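Local coordinates for matrix protein VP40 (Lake Victoria marburgvirus, PDB 5B0V) that builds the viral matrix and drives assembly and budding of Marburg virus particles, exists as a dimer until it multimerises at the plasma membrane, and blocks host interferon signalling, at residues 117-126 against 174-183; 218-227 against 263-271. One frame throughout, in Å; residues are numbered along the deposited sequence.

Contact 1: residues 117-126 against 174-183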
# COMPACT_ATOMS: atom_id res chain seq x y z
N LEU A 117 1.31 5.95 1.69
CA LEU A 117 1.06 5.71 3.11
C LEU A 117 1.69 4.39 3.50
O LEU A 117 2.44 4.33 4.46
CB LEU A 117 -0.45 5.74 3.41
CG LEU A 117 -1.07 7.14 3.59
CD1 LEU A 117 -2.58 7.06 3.66
CD2 LEU A 117 -0.52 7.85 4.82
N LEU A 118 1.43 3.35 2.72
CA LEU A 118 1.93 2.02 3.05
C LEU A 118 3.43 1.84 2.75
O LEU A 118 4.03 0.90 3.25
CB LEU A 118 1.13 0.97 2.30
CG LEU A 118 -0.34 0.88 2.69
CD1 LEU A 118 -1.10 0.02 1.69
CD2 LEU A 118 -0.48 0.32 4.09
N THR A 119 4.04 2.72 1.96
CA THR A 119 5.49 2.63 1.79
C THR A 119 6.27 3.40 2.85
O THR A 119 7.47 3.22 2.97
CB THR A 119 5.95 3.03 0.37
OG1 THR A 119 5.41 4.30 -0.00
CG2 THR A 119 5.52 1.96 -0.64
N GLY A 120 5.59 4.23 3.64
CA GLY A 120 6.28 5.06 4.62
C GLY A 120 6.80 4.30 5.83
O GLY A 120 6.16 3.34 6.30
N SER A 121 7.96 4.72 6.32
CA SER A 121 8.49 4.28 7.60
C SER A 121 8.10 5.31 8.65
O SER A 121 8.41 6.50 8.50
CB SER A 121 10.00 4.19 7.55
OG SER A 121 10.41 2.90 7.13
N TYR A 122 7.47 4.86 9.74
CA TYR A 122 7.02 5.75 10.79
C TYR A 122 7.74 5.63 12.14
O TYR A 122 8.21 4.58 12.54
CB TYR A 122 5.52 5.59 10.97
CG TYR A 122 4.75 5.81 9.71
CD1 TYR A 122 4.62 4.79 8.77
CD2 TYR A 122 4.17 7.04 9.42
CE1 TYR A 122 3.91 4.98 7.60
CE2 TYR A 122 3.46 7.23 8.25
CZ TYR A 122 3.34 6.19 7.34
OH TYR A 122 2.64 6.36 6.17
N THR A 123 7.78 6.77 12.84
CA THR A 123 8.39 6.93 14.15
C THR A 123 7.45 7.69 15.04
O THR A 123 6.61 8.43 14.57
CB THR A 123 9.70 7.73 13.95
OG1 THR A 123 10.69 6.80 13.53
CG2 THR A 123 10.22 8.41 15.17
N ILE A 124 7.58 7.49 16.34
CA ILE A 124 6.81 8.27 17.31
C ILE A 124 7.76 9.09 18.19
O ILE A 124 8.80 8.60 18.60
CB ILE A 124 5.89 7.36 18.16
CG1 ILE A 124 4.70 8.14 18.66
CG2 ILE A 124 6.62 6.74 19.32
CD1 ILE A 124 3.64 7.26 19.29
N THR A 125 7.41 10.35 18.42
CA THR A 125 8.19 11.23 19.28
C THR A 125 7.22 11.97 20.19
O THR A 125 6.01 11.88 20.03
CB THR A 125 9.00 12.26 18.47
OG1 THR A 125 8.16 12.83 17.46
CG2 THR A 125 10.19 11.60 17.82
N GLN A 126 7.77 12.71 21.14
CA GLN A 126 6.98 13.47 22.09
C GLN A 126 7.40 14.90 22.03
O GLN A 126 8.56 15.20 21.78
CB GLN A 126 7.26 12.98 23.49
CG GLN A 126 6.92 11.53 23.76
CD GLN A 126 7.55 11.04 25.05
OE1 GLN A 126 8.46 10.21 25.02
NE2 GLN A 126 7.10 11.58 26.19
N PHE A 174 7.86 8.98 30.73
CA PHE A 174 7.79 7.77 29.91
C PHE A 174 8.12 8.06 28.44
O PHE A 174 7.72 9.09 27.91
CB PHE A 174 6.37 7.22 30.02
CG PHE A 174 6.08 6.53 31.34
CD1 PHE A 174 6.54 5.23 31.57
CD2 PHE A 174 5.32 7.15 32.33
CE1 PHE A 174 6.26 4.58 32.77
CE2 PHE A 174 5.04 6.50 33.54
CZ PHE A 174 5.51 5.21 33.75
N THR A 175 8.86 7.16 27.80
CA THR A 175 9.15 7.27 26.36
C THR A 175 8.49 6.14 25.56
O THR A 175 8.23 5.05 26.06
CB THR A 175 10.66 7.24 26.07
OG1 THR A 175 11.12 5.88 26.12
CG2 THR A 175 11.42 8.09 27.07
N TYR A 176 8.28 6.40 24.30
CA TYR A 176 7.42 5.58 23.50
C TYR A 176 8.12 5.09 22.26
O TYR A 176 9.04 5.74 21.75
CB TYR A 176 6.23 6.44 23.07
CG TYR A 176 5.57 7.17 24.21
CD1 TYR A 176 5.14 6.48 25.32
CD2 TYR A 176 5.35 8.54 24.17
CE1 TYR A 176 4.53 7.12 26.37
CE2 TYR A 176 4.74 9.19 25.21
CZ TYR A 176 4.33 8.47 26.32
OH TYR A 176 3.70 9.08 27.38
N ASN A 177 7.70 3.93 21.75
CA ASN A 177 7.97 3.65 20.34
C ASN A 177 7.08 2.62 19.69
O ASN A 177 6.47 1.77 20.33
CB ASN A 177 9.43 3.31 20.09
CG ASN A 177 10.03 2.48 21.17
OD1 ASN A 177 9.57 2.48 22.31
ND2 ASN A 177 11.09 1.77 20.83
N LEU A 178 7.07 2.69 18.38
CA LEU A 178 6.15 1.89 17.62
C LEU A 178 6.65 0.47 17.47
O LEU A 178 7.75 0.26 17.03
CB LEU A 178 5.98 2.50 16.23
CG LEU A 178 5.15 3.76 16.16
CD1 LEU A 178 5.07 4.19 14.70
CD2 LEU A 178 3.77 3.49 16.73
N THR A 179 5.82 -0.49 17.82
CA THR A 179 6.14 -1.89 17.67
C THR A 179 5.48 -2.44 16.42
O THR A 179 6.01 -3.31 15.73
CB THR A 179 5.68 -2.64 18.93
OG1 THR A 179 6.69 -2.50 19.93
CG2 THR A 179 5.41 -4.13 18.68
N ASN A 180 4.29 -1.94 16.16
CA ASN A 180 3.47 -2.45 15.10
C ASN A 180 2.56 -1.36 14.54
O ASN A 180 2.04 -0.52 15.28
CB ASN A 180 2.63 -3.59 15.63
CG ASN A 180 2.01 -4.38 14.51
OD1 ASN A 180 2.65 -5.28 13.96
ND2 ASN A 180 0.75 -4.07 14.18
N LEU A 181 2.33 -1.39 13.25
CA LEU A 181 1.52 -0.35 12.63
C LEU A 181 0.58 -0.92 11.57
O LEU A 181 0.98 -1.72 10.73
CB LEU A 181 2.46 0.68 12.05
CG LEU A 181 1.95 2.11 11.97
CD1 LEU A 181 1.48 2.65 13.32
CD2 LEU A 181 3.07 2.98 11.40
N VAL A 182 -0.68 -0.55 11.65
CA VAL A 182 -1.65 -0.96 10.64
C VAL A 182 -2.38 0.29 10.10
O VAL A 182 -2.85 1.13 10.88
CB VAL A 182 -2.70 -1.94 11.19
CG1 VAL A 182 -3.84 -2.15 10.19
CG2 VAL A 182 -2.07 -3.26 11.53
N LEU A 183 -2.44 0.41 8.77
CA LEU A 183 -3.20 1.46 8.11
C LEU A 183 -4.58 0.97 7.73
O LEU A 183 -4.73 0.13 6.84
CB LEU A 183 -2.50 1.88 6.85
CG LEU A 183 -3.31 2.85 5.99
CD1 LEU A 183 -3.39 4.24 6.62
CD2 LEU A 183 -2.70 2.92 4.61
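The carbonyl oxygen of Leu117 shows how one acceptor can tie a helix end to the strand after it: it takes the Gly120 N-H and, on a lone pair in the carbonyl plane, the hydroxyl of Tyr122 (OH to O 2.7 Å). The Gly120 bond closes the turn after the helix, and the hydroxyl bond ties down the far end of the Tyr122 ring, whose CD1 meets Leu181 CD2 at 3.5 Å. Next to it, Leu183 turns CG anti to its backbone N (chi1 172°), bringing CD2 against Leu118 CD2 and Leu117 CB. Leu118 also packs on Leu118 of the second subunit.

Beyond the bulge at Thr179 and Asn180, strands 122-126 and 176-178 run antiparallel, 168° apart, with their axes 5.8 Å from each other at the closest. Side chains join them: Ile124 lays CG2 over the Asn177 CA and the Tyr176 carbonyl and sets CB near Leu178 CG. At the far end the extended Gln126 crosses the Tyr176 ring, its amide plane tilted 47° to it, and NE2 gives Phe174 O a weak hydrogen bond (3.1 Å). Within the N-terminal domain, the seam between strand 122-128 and strand 176-187 is therefore held chiefly by apolar packing.

Contact 2: residues 218-227 against 263-271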
# COMPACT_ATOMS: atom_id res chain seq x y z
N ILE A 218 -16.16 20.03 13.07
CA ILE A 218 -16.86 19.35 12.00
C ILE A 218 -17.65 20.41 11.27
O ILE A 218 -18.63 20.91 11.78
CB ILE A 218 -17.84 18.34 12.58
CG1 ILE A 218 -17.10 17.42 13.58
CG2 ILE A 218 -18.53 17.57 11.45
CD1 ILE A 218 -17.94 16.60 14.53
N VAL A 219 -17.22 20.76 10.07
CA VAL A 219 -17.95 21.68 9.24
C VAL A 219 -19.29 21.05 8.85
O VAL A 219 -19.39 19.88 8.52
CB VAL A 219 -17.18 22.04 7.98
CG1 VAL A 219 -18.02 22.92 7.06
CG2 VAL A 219 -15.89 22.74 8.36
N LEU A 220 -20.31 21.88 8.86
CA LEU A 220 -21.67 21.45 8.66
C LEU A 220 -22.22 21.91 7.33
O LEU A 220 -21.77 22.92 6.77
CB LEU A 220 -22.52 22.06 9.77
CG LEU A 220 -22.20 21.64 11.20
CD1 LEU A 220 -23.05 22.44 12.18
CD2 LEU A 220 -22.47 20.16 11.39
N PRO A 221 -23.23 21.20 6.84
CA PRO A 221 -23.93 21.72 5.70
C PRO A 221 -24.54 23.10 5.98
O PRO A 221 -24.66 23.54 7.13
CB PRO A 221 -25.07 20.72 5.48
CG PRO A 221 -24.81 19.59 6.38
CD PRO A 221 -23.98 20.12 7.49
N THR A 222 -24.90 23.78 4.91
CA THR A 222 -25.46 25.09 5.02
C THR A 222 -26.80 25.02 5.77
O THR A 222 -27.53 24.03 5.67
CB THR A 222 -25.62 25.77 3.65
OG1 THR A 222 -26.32 24.90 2.74
CG2 THR A 222 -24.23 26.13 3.07
N VAL A 223 -27.06 26.08 6.54
CA VAL A 223 -28.26 26.20 7.32
C VAL A 223 -29.32 26.87 6.46
O VAL A 223 -29.10 27.92 5.88
CB VAL A 223 -28.00 27.02 8.59
CG1 VAL A 223 -29.28 27.25 9.35
CG2 VAL A 223 -26.96 26.33 9.45
N LYS A 224 -30.47 26.24 6.39
CA LYS A 224 -31.55 26.71 5.56
C LYS A 224 -31.98 28.09 6.01
O LYS A 224 -32.08 28.34 7.22
CB LYS A 224 -32.73 25.75 5.69
CG LYS A 224 -32.54 24.39 5.03
CD LYS A 224 -33.86 23.63 5.01
CE LYS A 224 -33.73 22.29 4.33
NZ LYS A 224 -34.82 21.37 4.75
N LYS A 225 -32.24 28.99 5.06
CA LYS A 225 -32.75 30.34 5.37
C LYS A 225 -33.95 30.21 6.31
O LYS A 225 -34.01 30.85 7.36
N GLN A 226 -34.87 29.32 5.97
CA GLN A 226 -36.06 29.09 6.79
C GLN A 226 -35.80 28.89 8.29
O GLN A 226 -36.70 29.10 9.11
CB GLN A 226 -36.86 27.90 6.24
N ALA A 227 -34.59 28.47 8.67
CA ALA A 227 -34.30 28.16 10.07
C ALA A 227 -33.91 29.33 10.93
O ALA A 227 -33.92 29.21 12.15
CB ALA A 227 -33.22 27.09 10.15
N ILE A 263 -23.05 12.00 12.98
CA ILE A 263 -24.14 12.79 13.57
C ILE A 263 -25.22 13.02 12.53
O ILE A 263 -25.00 13.65 11.49
CB ILE A 263 -23.68 14.17 14.06
CG1 ILE A 263 -22.56 14.05 15.06
CG2 ILE A 263 -24.83 14.92 14.73
CD1 ILE A 263 -21.84 15.35 15.31
N SER A 264 -26.41 12.52 12.81
CA SER A 264 -27.51 12.82 11.95
C SER A 264 -28.07 14.21 12.38
O SER A 264 -28.15 14.54 13.58
CB SER A 264 -28.54 11.71 11.97
OG SER A 264 -29.42 11.93 13.02
N LEU A 265 -28.36 15.03 11.37
CA LEU A 265 -28.72 16.43 11.55
C LEU A 265 -30.17 16.61 11.17
O LEU A 265 -30.63 15.97 10.24
CB LEU A 265 -27.84 17.32 10.69
CG LEU A 265 -26.33 17.28 10.99
CD1 LEU A 265 -25.51 17.95 9.91
CD2 LEU A 265 -26.04 17.96 12.30
N PRO A 266 -30.89 17.50 11.86
CA PRO A 266 -32.28 17.76 11.50
C PRO A 266 -32.43 18.33 10.06
O PRO A 266 -31.70 19.24 9.67
CB PRO A 266 -32.73 18.78 12.56
CG PRO A 266 -31.49 19.39 13.09
CD PRO A 266 -30.42 18.36 12.97
N ALA A 267 -33.33 17.75 9.28
CA ALA A 267 -33.50 18.14 7.89
C ALA A 267 -34.17 19.49 7.79
O ALA A 267 -33.92 20.24 6.85
CB ALA A 267 -34.34 17.12 7.14
N ASP A 268 -35.03 19.80 8.75
CA ASP A 268 -35.69 21.08 8.74
C ASP A 268 -34.72 22.25 8.86
O ASP A 268 -35.10 23.38 8.56
CB ASP A 268 -36.77 21.15 9.85
CG ASP A 268 -36.18 21.18 11.28
OD1 ASP A 268 -34.94 21.19 11.45
OD2 ASP A 268 -36.99 21.21 12.24
N MSE A 269 -33.48 21.98 9.28
CA MSE A 269 -32.46 23.01 9.43
C MSE A 269 -31.31 23.02 8.44
O MSE A 269 -30.79 24.07 8.11
CB MSE A 269 -31.85 22.81 10.79
CG MSE A 269 -30.88 23.94 11.11
SE MSE A 269 -30.17 24.00 12.95
CE MSE A 269 -31.74 24.45 14.05
N PHE A 270 -30.89 21.83 7.98
CA PHE A 270 -29.70 21.67 7.15
C PHE A 270 -30.02 21.11 5.78
O PHE A 270 -30.78 20.13 5.63
CB PHE A 270 -28.73 20.73 7.82
CG PHE A 270 -28.16 21.25 9.10
CD1 PHE A 270 -27.07 22.10 9.08
CD2 PHE A 270 -28.69 20.88 10.31
CE1 PHE A 270 -26.53 22.57 10.25
CE2 PHE A 270 -28.16 21.36 11.50
CZ PHE A 270 -27.07 22.20 11.46
N SER A 271 -29.46 21.76 4.77
CA SER A 271 -29.67 21.41 3.37
C SER A 271 -28.45 20.68 2.86
O SER A 271 -27.31 21.05 3.13
CB SER A 271 -29.90 22.67 2.54
OG SER A 271 -29.67 22.40 1.16
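Thr222 and Lys224 meet Ser271 and Met269 through two backbone hydrogen bonds that enclose Val223 and Phe270, an isolated antiparallel bridge of the non-hydrogen-bonded kind in the C-terminal domain of VP40. Ser271 N donates to Thr222 O at 3.1 Å, and Lys224 N to Met269 O at 2.8 Å, both nearly straight at the hydrogen. Between them, the CA-H groups of Phe270 and Val223 approach the same two carbonyl oxygens, so each oxygen receives a second, softer contact.

The Phe270 ring is the apolar hub beside the bridge. Phe270 CE1 touches Val223 CG2 and lies 4.0 Å from Leu220 CD1, while Pro221 O lies at the ring edge, 3.4 Å from Phe270 CD1. Leu265 CD1 sits over the centre of one face and also reaches Pro221 CD at 3.6 Å, joining proline and ring; CG of Met269, a selenomethionine in this crystal, lies toward the rim of the opposite face. That CG also packs against Val223 CG1 and Ala227 CB.

The turn before the ring contributes to its placement. Pro266 O accepts the N-H groups of both Met269 and Phe270 and itself lies at the ring edge; with CG anti to the carbonyl carbon (chi1 -66°), the ring lies with CD1 and CE1 toward Pro221 O. Farther out, Ile242 of helix 237-243 packs on Leu220 and Val223, Trp193 touches Pro221, and the Ile218 and Ile263 CD1 methyls meet at 4.2 Å between strands 218-219 and 260-264.

On the exposed flank Lys224 runs its extended chain past the Met269 carbonyl and brings NZ to Ala267 O, a hydrogen bond whose modelled length is doubtfully short at this resolution. Nearby, Ser271 CB rests 4.0 Å from Lys224 CG, and its OG is hydrogen-bonded to the backbone N of Lys273.

Followed from the N terminus, the chain first makes contact 1, where 174-183 returns to 117-126 after 47 residues that include strands 133-139 and 156-160; this closure joins the end of helix 110-119 and the edge strand 122-128 to strand 176-187 of the four-stranded sheet. Contact 2 comes later, when 263-271 meets 218-227 after 35 residues holding helix 237-243 and strand 251-253, and it brings together the exits of strands 218-219 and 260-264 from two three-stranded sheets. The two closures stand in series, neither nesting nor crossing. Their centres are about 39 Å apart, on opposite sides of the chain's centre, so each knits its own region.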